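Local structure of VP4 CORE protein (Bluetongue virus, 2JHP) at residues G213-V218 against P233-H238; E191-I196 against E259-W264. The protein is a multifunctional RNA-capping enzyme of the bluetongue virus core, a capping assembly line that binds S-adenosyl-L-homocysteine and guanine at two sites each. All coordinates share one frame; numbering follows the deposited sequence.

Interaction 1 (G213-V218 against P233-H238); sequences GRFRRV and PNVIVH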
ATOM      1  N   GLY A 213      11.289 -15.920   5.716  1.00 26.04           N
ATOM      2  CA  GLY A 213      11.325 -15.769   4.260  1.00  7.50           C
ATOM      3  C   GLY A 213      12.666 -15.325   3.704  1.00 19.71           C
ATOM      4  O   GLY A 213      13.359 -16.100   3.026  1.00 13.68           O
ATOM      5  N   ARG A 214      13.046 -14.082   3.999  1.00 16.88           N
ATOM      6  CA  ARG A 214      14.294 -13.547   3.476  1.00 30.13           C
ATOM      7  C   ARG A 214      15.532 -14.224   4.030  1.00 25.09           C
ATOM      8  O   ARG A 214      16.589 -14.189   3.389  1.00 25.30           O
ATOM      9  CB  ARG A 214      14.392 -12.026   3.602  1.00 25.19           C
ATOM     10  CG  ARG A 214      13.836 -11.430   4.846  1.00 36.46           C
ATOM     11  CD  ARG A 214      13.837  -9.913   4.709  1.00 46.70           C
ATOM     12  NE  ARG A 214      12.939  -9.424   3.662  1.00 17.07           N
ATOM     13  CZ  ARG A 214      12.184  -8.328   3.770  1.00 27.24           C
ATOM     14  NH1 ARG A 214      12.208  -7.600   4.885  1.00 23.04           N
ATOM     15  NH2 ARG A 214      11.388  -7.960   2.768  1.00 30.93           N
ATOM     16  N   PHE A 215      15.407 -14.856   5.196  1.00 26.03           N
ATOM     17  CA  PHE A 215      16.474 -15.734   5.665  1.00 32.69           C
ATOM     18  C   PHE A 215      16.673 -16.909   4.700  1.00 23.43           C
ATOM     19  O   PHE A 215      17.769 -17.091   4.161  1.00 25.30           O
ATOM     20  CB  PHE A 215      16.237 -16.239   7.086  1.00 24.36           C
ATOM     21  CG  PHE A 215      17.308 -17.178   7.562  1.00 20.66           C
ATOM     22  CD1 PHE A 215      18.538 -16.684   8.001  1.00 30.54           C
ATOM     23  CD2 PHE A 215      17.105 -18.563   7.540  1.00 12.80           C
ATOM     24  CE1 PHE A 215      19.549 -17.548   8.434  1.00 18.69           C
ATOM     25  CE2 PHE A 215      18.103 -19.446   7.975  1.00 18.15           C
ATOM     26  CZ  PHE A 215      19.329 -18.937   8.426  1.00 21.76           C
ATOM     27  N   ARG A 216      15.606 -17.675   4.470  1.00 32.88           N
ATOM     28  CA  ARG A 216      15.660 -18.847   3.588  1.00 19.93           C
ATOM     29  C   ARG A 216      16.144 -18.558   2.163  1.00 15.77           C
ATOM     30  O   ARG A 216      16.860 -19.374   1.583  1.00 24.77           O
ATOM     31  CB  ARG A 216      14.322 -19.590   3.557  1.00 22.15           C
ATOM     32  CG  ARG A 216      14.280 -20.777   4.507  1.00 26.14           C
ATOM     33  CD  ARG A 216      13.195 -21.795   4.130  1.00 95.63           C
ATOM     34  NE  ARG A 216      11.856 -21.533   4.683  1.00 31.81           N
ATOM     35  CZ  ARG A 216      11.572 -20.808   5.771  1.00 17.64           C
ATOM     36  NH1 ARG A 216      12.536 -20.229   6.494  1.00 44.34           N
ATOM     37  NH2 ARG A 216      10.304 -20.665   6.146  1.00 32.21           N
ATOM     38  N   ARG A 217      15.771 -17.400   1.614  1.00 26.66           N
ATOM     39  CA  ARG A 217      16.157 -17.033   0.247  1.00 34.65           C
ATOM     40  C   ARG A 217      17.632 -16.587   0.116  1.00 15.25           C
ATOM     41  O   ARG A 217      18.099 -16.255  -0.985  1.00 34.34           O
ATOM     42  CB  ARG A 217      15.229 -15.949  -0.306  1.00 15.50           C
ATOM     43  CG  ARG A 217      13.745 -16.299  -0.363  1.00102.61           C
ATOM     44  CD  ARG A 217      12.955 -15.263  -1.179  1.00 23.00           C
ATOM     45  NE  ARG A 217      13.400 -13.881  -0.936  1.00 55.42           N
ATOM     46  CZ  ARG A 217      12.946 -13.079   0.032  1.00 38.20           C
ATOM     47  NH1 ARG A 217      12.004 -13.495   0.879  1.00 32.56           N
ATOM     48  NH2 ARG A 217      13.434 -11.845   0.147  1.00 50.97           N
ATOM     49  N   VAL A 218      18.367 -16.585   1.225  1.00 27.12           N
ATOM     50  CA  VAL A 218      19.736 -16.092   1.207  1.00 13.44           C
ATOM     51  C   VAL A 218      20.737 -17.198   1.514  1.00 17.22           C
ATOM     52  O   VAL A 218      20.491 -18.042   2.374  1.00 25.32           O
ATOM     53  CB  VAL A 218      19.891 -14.895   2.170  1.00 18.92           C
ATOM     54  CG1 VAL A 218      21.356 -14.660   2.557  1.00  8.76           C
ATOM     55  CG2 VAL A 218      19.275 -13.650   1.548  1.00 11.27           C
ATOM     56  N   PRO A 233      21.063 -25.622   6.234  1.00 40.50           N
ATOM     57  CA  PRO A 233      21.700 -25.922   4.949  1.00 32.78           C
ATOM     58  C   PRO A 233      22.189 -24.699   4.172  1.00 20.70           C
ATOM     59  O   PRO A 233      23.172 -24.805   3.443  1.00 20.65           O
ATOM     60  CB  PRO A 233      20.604 -26.658   4.173  1.00 46.13           C
ATOM     61  CG  PRO A 233      19.342 -26.281   4.841  1.00  1.13           C
ATOM     62  CD  PRO A 233      19.671 -26.098   6.275  1.00 21.36           C
ATOM     63  N   ASN A 234      21.520 -23.558   4.325  1.00 17.07           N
ATOM     64  CA  ASN A 234      21.961 -22.323   3.667  1.00 10.67           C
ATOM     65  C   ASN A 234      22.922 -21.471   4.521  1.00 14.76           C
ATOM     66  O   ASN A 234      23.246 -20.332   4.154  1.00 13.77           O
ATOM     67  CB  ASN A 234      20.763 -21.490   3.181  1.00 -7.53           C
ATOM     68  CG  ASN A 234      19.886 -21.000   4.327  1.00 -9.47           C
ATOM     69  OD1 ASN A 234      19.747 -21.663   5.352  1.00 27.41           O
ATOM     70  ND2 ASN A 234      19.285 -19.837   4.146  1.00 16.92           N
ATOM     71  N   VAL A 235      23.375 -22.022   5.649  1.00 19.47           N
ATOM     72  CA  VAL A 235      24.438 -21.385   6.442  1.00 21.42           C
ATOM     73  C   VAL A 235      25.725 -22.188   6.374  1.00 19.74           C
ATOM     74  O   VAL A 235      25.846 -23.267   6.958  1.00 20.93           O
ATOM     75  CB  VAL A 235      24.051 -21.112   7.925  1.00 -5.60           C
ATOM     76  CG1 VAL A 235      25.162 -20.353   8.616  1.00  9.96           C
ATOM     77  CG2 VAL A 235      22.746 -20.308   8.004  1.00 22.12           C
ATOM     78  N   ILE A 236      26.678 -21.639   5.634  1.00 19.61           N
ATOM     79  CA  ILE A 236      27.993 -22.230   5.470  1.00 19.11           C
ATOM     80  C   ILE A 236      28.952 -21.521   6.434  1.00 15.95           C
ATOM     81  O   ILE A 236      29.185 -20.311   6.329  1.00 14.05           O
ATOM     82  CB  ILE A 236      28.439 -22.172   3.990  1.00 14.02           C
ATOM     83  CG1 ILE A 236      27.545 -23.089   3.154  1.00 66.01           C
ATOM     84  CG2 ILE A 236      29.894 -22.580   3.836  1.00  8.87           C
ATOM     85  CD1 ILE A 236      27.569 -22.798   1.674  1.00 10.73           C
ATOM     86  N   VAL A 237      29.490 -22.293   7.375  1.00 15.15           N
ATOM     87  CA  VAL A 237      30.202 -21.750   8.525  1.00 11.35           C
ATOM     88  C   VAL A 237      31.714 -21.852   8.360  1.00 17.20           C
ATOM     89  O   VAL A 237      32.254 -22.920   8.066  1.00 19.46           O
ATOM     90  CB  VAL A 237      29.718 -22.430   9.837  1.00 -7.31           C
ATOM     91  CG1 VAL A 237      30.539 -21.991  11.053  1.00-11.49           C
ATOM     92  CG2 VAL A 237      28.236 -22.142  10.054  1.00 14.23           C
ATOM     93  N   HIS A 238      32.382 -20.717   8.542  1.00 17.62           N
ATOM     94  CA  HIS A 238      33.832 -20.642   8.441  1.00 21.47           C
ATOM     95  C   HIS A 238      34.427 -20.177   9.766  1.00 21.00           C
ATOM     96  O   HIS A 238      34.065 -19.115  10.278  1.00 19.02           O
ATOM     97  CB  HIS A 238      34.250 -19.700   7.310  1.00 18.37           C
ATOM     98  CG  HIS A 238      33.580 -19.989   6.003  1.00 16.69           C
ATOM     99  ND1 HIS A 238      33.950 -21.044   5.194  1.00  7.55           N
ATOM    100  CD2 HIS A 238      32.561 -19.367   5.365  1.00 19.97           C
ATOM    101  CE1 HIS A 238      33.188 -21.060   4.115  1.00 -3.69           C
ATOM    102  NE2 HIS A 238      32.337 -20.051   4.194  1.00  2.96           N
TER

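Interaction 2 (E191-I196 against E259-W264); sequences EEVHYI and ERLFIW. With SAH (S-adenosyl-L-homocysteine), chain C.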
ATOM      1  N   GLU A 191      21.189 -12.372  -2.801  1.00 17.17           N
ATOM      2  CA  GLU A 191      21.031 -13.832  -2.784  1.00  8.65           C
ATOM      3  C   GLU A 191      22.079 -14.497  -1.914  1.00 12.89           C
ATOM      4  O   GLU A 191      21.889 -15.625  -1.460  1.00 23.76           O
ATOM      5  CB  GLU A 191      21.156 -14.422  -4.183  1.00  7.90           C
ATOM      6  CG  GLU A 191      20.190 -13.850  -5.197  1.00 -0.59           C
ATOM      7  CD  GLU A 191      20.729 -13.974  -6.603  1.00 68.13           C
ATOM      8  OE1 GLU A 191      20.527 -15.040  -7.230  1.00 20.81           O
ATOM      9  OE2 GLU A 191      21.361 -13.002  -7.070  1.00  8.82           O
ATOM     10  N   GLU A 192      23.191 -13.805  -1.692  1.00 19.64           N
ATOM     11  CA  GLU A 192      24.319 -14.393  -0.992  1.00 16.07           C
ATOM     12  C   GLU A 192      24.974 -13.347  -0.106  1.00 22.08           C
ATOM     13  O   GLU A 192      25.336 -12.267  -0.572  1.00 11.64           O
ATOM     14  CB  GLU A 192      25.314 -14.954  -2.006  1.00 17.00           C
ATOM     15  CG  GLU A 192      26.520 -15.681  -1.440  1.00 18.24           C
ATOM     16  CD  GLU A 192      27.493 -16.093  -2.541  1.00 15.41           C
ATOM     17  OE1 GLU A 192      28.670 -15.666  -2.501  1.00 35.62           O
ATOM     18  OE2 GLU A 192      27.073 -16.829  -3.463  1.00 25.85           O
ATOM     19  N   VAL A 193      25.108 -13.676   1.175  1.00 13.06           N
ATOM     20  CA  VAL A 193      25.734 -12.797   2.149  1.00 17.23           C
ATOM     21  C   VAL A 193      26.967 -13.433   2.763  1.00 18.35           C
ATOM     22  O   VAL A 193      26.914 -14.540   3.293  1.00 19.64           O
ATOM     23  CB  VAL A 193      24.765 -12.412   3.300  1.00  8.26           C
ATOM     24  CG1 VAL A 193      25.518 -11.661   4.414  1.00 14.83           C
ATOM     25  CG2 VAL A 193      23.605 -11.590   2.771  1.00  5.47           C
ATOM     26  N   HIS A 194      28.068 -12.701   2.695  1.00 12.23           N
ATOM     27  CA  HIS A 194      29.278 -13.045   3.409  1.00 18.92           C
ATOM     28  C   HIS A 194      29.352 -12.187   4.677  1.00 20.54           C
ATOM     29  O   HIS A 194      29.483 -10.958   4.608  1.00 15.43           O
ATOM     30  CB  HIS A 194      30.493 -12.831   2.505  1.00 16.61           C
ATOM     31  CG  HIS A 194      30.526 -13.744   1.321  1.00 14.24           C
ATOM     32  ND1 HIS A 194      31.374 -14.825   1.239  1.00 24.16           N
ATOM     33  CD2 HIS A 194      29.795 -13.750   0.181  1.00-10.99           C
ATOM     34  CE1 HIS A 194      31.171 -15.456   0.095  1.00  0.61           C
ATOM     35  NE2 HIS A 194      30.220 -14.822  -0.568  1.00 20.60           N
ATOM     36  N   TYR A 195      29.238 -12.849   5.826  1.00 12.93           N
ATOM     37  CA  TYR A 195      29.114 -12.179   7.121  1.00 16.42           C
ATOM     38  C   TYR A 195      30.350 -12.466   7.964  1.00  9.07           C
ATOM     39  O   TYR A 195      30.463 -13.522   8.586  1.00 13.68           O
ATOM     40  CB  TYR A 195      27.840 -12.667   7.833  1.00  9.01           C
ATOM     41  CG  TYR A 195      27.394 -11.910   9.078  1.00  9.33           C
ATOM     42  CD1 TYR A 195      28.186 -10.929   9.668  1.00 16.45           C
ATOM     43  CD2 TYR A 195      26.175 -12.212   9.682  1.00 11.83           C
ATOM     44  CE1 TYR A 195      27.761 -10.250  10.812  1.00 11.77           C
ATOM     45  CE2 TYR A 195      25.743 -11.548  10.829  1.00 20.86           C
ATOM     46  CZ  TYR A 195      26.538 -10.569  11.387  1.00 24.50           C
ATOM     47  OH  TYR A 195      26.112  -9.904  12.518  1.00 16.42           O
ATOM     48  N   ILE A 196      31.270 -11.507   7.962  1.00  7.92           N
ATOM     49  CA  ILE A 196      32.536 -11.606   8.678  1.00 17.23           C
ATOM     50  C   ILE A 196      32.357 -11.023  10.071  1.00 21.06           C
ATOM     51  O   ILE A 196      31.872  -9.896  10.220  1.00 16.73           O
ATOM     52  CB  ILE A 196      33.692 -10.791   7.987  1.00 11.31           C
ATOM     53  CG1 ILE A 196      33.488 -10.609   6.462  1.00  2.69           C
ATOM     54  CG2 ILE A 196      35.053 -11.360   8.374  1.00 23.94           C
ATOM     55  CD1 ILE A 196      33.765 -11.815   5.608  1.00 28.26           C
ATOM     56  N   GLU A 259      23.664 -11.439  -6.824  1.00 15.30           N
ATOM     57  CA  GLU A 259      23.869 -10.244  -6.026  1.00 13.58           C
ATOM     58  C   GLU A 259      24.405 -10.695  -4.686  1.00 19.06           C
ATOM     59  O   GLU A 259      23.749 -11.469  -3.976  1.00 14.16           O
ATOM     60  CB  GLU A 259      22.588  -9.437  -5.848  1.00 14.31           C
ATOM     61  CG  GLU A 259      22.820  -8.206  -5.001  1.00 11.84           C
ATOM     62  CD  GLU A 259      21.609  -7.307  -4.853  1.00 19.17           C
ATOM     63  OE1 GLU A 259      20.627  -7.451  -5.617  1.00 15.79           O
ATOM     64  OE2 GLU A 259      21.654  -6.437  -3.959  1.00 21.20           O
ATOM     65  N   ARG A 260      25.611 -10.234  -4.371  1.00 33.49           N
ATOM     66  CA  ARG A 260      26.262 -10.535  -3.105  1.00 18.89           C
ATOM     67  C   ARG A 260      26.321  -9.284  -2.239  1.00 22.57           C
ATOM     68  O   ARG A 260      26.529  -8.181  -2.748  1.00 23.01           O
ATOM     69  CB  ARG A 260      27.672 -11.069  -3.333  1.00 12.87           C
ATOM     70  CG  ARG A 260      27.755 -12.356  -4.125  1.00 19.57           C
ATOM     71  CD  ARG A 260      29.215 -12.763  -4.349  1.00  2.86           C
ATOM     72  NE  ARG A 260      29.375 -13.718  -5.441  1.00 71.82           N
ATOM     73  CZ  ARG A 260      29.811 -13.401  -6.659  1.00-13.43           C
ATOM     74  NH1 ARG A 260      30.120 -12.142  -6.955  1.00  7.21           N
ATOM     75  NH2 ARG A 260      29.916 -14.344  -7.590  1.00 48.11           N
ATOM     76  N   LEU A 261      26.129  -9.465  -0.935  1.00 14.62           N
ATOM     77  CA  LEU A 261      26.305  -8.394   0.055  1.00 10.46           C
ATOM     78  C   LEU A 261      27.379  -8.762   1.073  1.00 17.35           C
ATOM     79  O   LEU A 261      27.410  -9.888   1.578  1.00 14.66           O
ATOM     80  CB  LEU A 261      24.985  -8.088   0.768  1.00  8.12           C
ATOM     81  CG  LEU A 261      24.950  -7.470   2.169  1.00 13.42           C
ATOM     82  CD1 LEU A 261      25.412  -6.025   2.169  1.00 11.78           C
ATOM     83  CD2 LEU A 261      23.519  -7.575   2.654  1.00 10.54           C
ATOM     84  N   PHE A 262      28.242  -7.792   1.367  1.00 20.37           N
ATOM     85  CA  PHE A 262      29.368  -7.959   2.268  1.00 11.36           C
ATOM     86  C   PHE A 262      29.053  -7.290   3.607  1.00 18.02           C
ATOM     87  O   PHE A 262      28.813  -6.082   3.662  1.00 17.47           O
ATOM     88  CB  PHE A 262      30.607  -7.335   1.615  1.00 12.67           C
ATOM     89  CG  PHE A 262      31.885  -7.483   2.409  1.00  9.22           C
ATOM     90  CD1 PHE A 262      32.689  -8.607   2.248  1.00 19.18           C
ATOM     91  CD2 PHE A 262      32.304  -6.479   3.276  1.00 14.89           C
ATOM     92  CE1 PHE A 262      33.880  -8.741   2.965  1.00 20.92           C
ATOM     93  CE2 PHE A 262      33.499  -6.601   3.993  1.00 18.79           C
ATOM     94  CZ  PHE A 262      34.286  -7.735   3.839  1.00  9.88           C
ATOM     95  N   ILE A 263      29.041  -8.087   4.677  1.00 21.33           N
ATOM     96  CA  ILE A 263      28.740  -7.602   6.033  1.00 11.07           C
ATOM     97  C   ILE A 263      29.951  -7.810   6.961  1.00 15.96           C
ATOM     98  O   ILE A 263      30.398  -8.945   7.152  1.00 11.34           O
ATOM     99  CB  ILE A 263      27.489  -8.293   6.632  1.00 12.15           C
ATOM    100  CG1 ILE A 263      26.262  -8.055   5.747  1.00 15.65           C
ATOM    101  CG2 ILE A 263      27.227  -7.784   8.052  1.00 -9.81           C
ATOM    102  CD1 ILE A 263      24.952  -8.595   6.313  1.00 10.89           C
ATOM    103  N   TRP A 264      30.465  -6.709   7.524  1.00 14.07           N
ATOM    104  CA  TRP A 264      31.682  -6.703   8.368  1.00 15.94           C
ATOM    105  C   TRP A 264      31.380  -6.164   9.761  1.00 18.10           C
ATOM    106  O   TRP A 264      31.018  -4.989   9.918  1.00 24.94           O
ATOM    107  CB  TRP A 264      32.788  -5.869   7.707  1.00 21.48           C
ATOM    108  CG  TRP A 264      34.107  -5.760   8.468  1.00 26.34           C
ATOM    109  CD1 TRP A 264      34.401  -4.901   9.495  1.00  7.10           C
ATOM    110  CD2 TRP A 264      35.311  -6.499   8.212  1.00 15.29           C
ATOM    111  NE1 TRP A 264      35.712  -5.069   9.902  1.00 17.98           N
ATOM    112  CE2 TRP A 264      36.293  -6.041   9.128  1.00-12.06           C
ATOM    113  CE3 TRP A 264      35.656  -7.504   7.300  1.00 31.63           C
ATOM    114  CZ2 TRP A 264      37.583  -6.568   9.162  1.00 54.76           C
ATOM    115  CZ3 TRP A 264      36.940  -8.019   7.331  1.00 57.32           C
ATOM    116  CH2 TRP A 264      37.885  -7.555   8.257  1.00  1.35           C
TER
HETATM  117  N   SAH C1646      28.167 -10.182  14.851  1.00 23.02           N
HETATM  118  CA  SAH C1646      28.265 -10.623  16.279  1.00 30.27           C
HETATM  119  CB  SAH C1646      28.961  -9.585  17.164  1.00  5.58           C
HETATM  120  CG  SAH C1646      30.406  -9.305  16.763  1.00 23.71           C
HETATM  121  SD  SAH C1646      31.562  -9.937  17.997  1.00 38.74           S
HETATM  122  C   SAH C1646      26.884 -10.969  16.827  1.00 31.49           C
HETATM  123  O   SAH C1646      25.866 -10.470  16.345  1.00 32.51           O
HETATM  124  OXT SAH C1646      26.761 -11.766  17.756  1.00 49.20           O
HETATM  125  C5' SAH C1646      33.018  -9.656  16.972  1.00 20.83           C
HETATM  126  C4' SAH C1646      33.568 -10.992  16.507  1.00 31.39           C
HETATM  127  O4' SAH C1646      34.523 -10.811  15.493  1.00 26.03           O
HETATM  128  C3' SAH C1646      34.274 -11.766  17.607  1.00 27.59           C
HETATM  129  O3' SAH C1646      33.432 -12.825  17.984  1.00 22.62           O
HETATM  130  C2' SAH C1646      35.563 -12.272  16.978  1.00  5.55           C
HETATM  131  O2' SAH C1646      35.680 -13.669  17.099  1.00 49.50           O
HETATM  132  C1' SAH C1646      35.382 -11.928  15.515  1.00 29.06           C
HETATM  133  N9  SAH C1646      36.598 -11.597  14.758  1.00 46.31           N
HETATM  134  C8  SAH C1646      37.698 -10.887  15.162  1.00 24.84           C
HETATM  135  N7  SAH C1646      38.552 -10.801  14.115  1.00 57.23           N
HETATM  136  C5  SAH C1646      38.007 -11.432  13.053  1.00 42.35           C
HETATM  137  C6  SAH C1646      38.442 -11.643  11.748  1.00 54.30           C
HETATM  138  N6  SAH C1646      39.619 -11.173  11.349  1.00 26.20           N
HETATM  139  N1  SAH C1646      37.642 -12.350  10.867  1.00 19.24           N
HETATM  140  C2  SAH C1646      36.421 -12.839  11.277  1.00 11.89           C
HETATM  141  N3  SAH C1646      35.996 -12.620  12.574  1.00 44.99           N
HETATM  142  C4  SAH C1646      36.776 -11.932  13.445  1.00 22.67           C

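Interaction 1 (G213-V218 against P233-H238)
Asn234, just ahead of strand 235-238, reaches across to the turn that follows helix 212-216, meeting Val218 through its amide and Phe215 through OD1 and ND2 against the ring. The setting is the edge of a Rossmann-like class I methyltransferase sheet: strand 235-238 is its outermost parallel strand, and the turn leads into the neighbouring strand 219-223. With chi1 at 64°, Asn234 CG sits between its own backbone N and carbonyl carbon. Asn234 CB already lies 3.6 Å from Val218 O, and CG is equally close to that oxygen. At the fork, Asn234 OD1 turns to the phenyl ring, 3.8 Å from Phe215 CE2. Asn234 ND2 takes the other direction and donates to Val218 O over 2.8 Å, approaching almost in line with the C=O bond while the oxygen sits somewhat off the amide plane. Asn234 ND2 lies 3.1 Å from Phe215 O, a carbonyl that accepts Val218 N in the turn and Trp220 NE1. Amide and ring are nearly perpendicular, their planes 83° apart, and ND2 stands over one face of the ring, displaced toward its rim. Phe215 holds its CG trans to the backbone N (chi1 178°), which sends the ring out from the helix toward the strand. There it is buried, stacked with Trp220 and touching Leu204 and Phe207 of helix 202-210. Arg214, next to it, hydrogen-bonds a bound guanine through NH1. At the far end of the ring, Phe215 CZ meets one methyl of Val235, CG2, at 3.7 Å.

Interaction 2 (E191-I196 against E259-W264)
Leu261 N donates to Glu192 O over 2.9 Å, one rung of the parallel ladder that pairs strand 192-196 with strand 260-264. His194 N to Leu261 O, Ile263 N to His194 O and Ile196 N to Ile263 O continue it. Ahead of the ladder, Glu259 N is caught by the carboxylate of Glu191, whose OE2 lies 2.8 Å away and is also bonded to His347. On one face of the pair Ile263 fills the gap between two neighbours: its CD1 touches Val193 CG1 at 3.7 Å, and its CG2 lies against Tyr195 CD1, also at 3.7 Å. The other face is polar at its start. Glu192 and Arg260 run side by side, and Glu192 OE1 comes to the guanidinium edge, 3.6 Å from Arg260 NE, a long salt bridge. Glu192 OE1 also accepts from His194 NE2 at 2.6 Å, and the two partners probably help to keep this buried carboxylate ionised. Farther along, Ile196 CG1 packs against Phe262 CZ and Trp264 CE3. Tyr195 holds CG trans to the backbone N (chi1 -169°), sending its ring toward the ligand, and Tyr195 OH receives a weak bond from the amino N of S-adenosyl-L-homocysteine at 3.1 Å. Ile196 CG2 lies 3.5 Å from C2 of the ligand's adenine. In the second shell, Tyr223 OH bonds His194 ND1, and Ala299 O and Asn253 O hold the end of Arg260. Strands 219-223 and 302-308 flank the pair in the sheet, while helix 280-295 packs on Phe262 and Trp264.

Both contacts belong to one seven-stranded sheet with the strand order 3-2-1-4-5-7-6 of class I methyltransferases, in one of the protein's two methyltransferase-like domains, probably the guanine-N7 one. Along the chain the order is 191-196, 213-218, 233-238, 259-264, so interaction 2 brackets interaction 1. Their centres lie 11 Å apart, and they touch where Val218 CG1 meets Val193 CG2 at 3.8 Å. Strand 219-223 runs between strands 235-238 and 192-196 and bonds to both. Interaction 2 is the middle of the sheet, with S-adenosyl-L-homocysteine at the carboxyl ends of its strands; interaction 1 joins the helix-to-strand connection to the edge strand near the strand starts, and its Arg214 reaches a bound guanine.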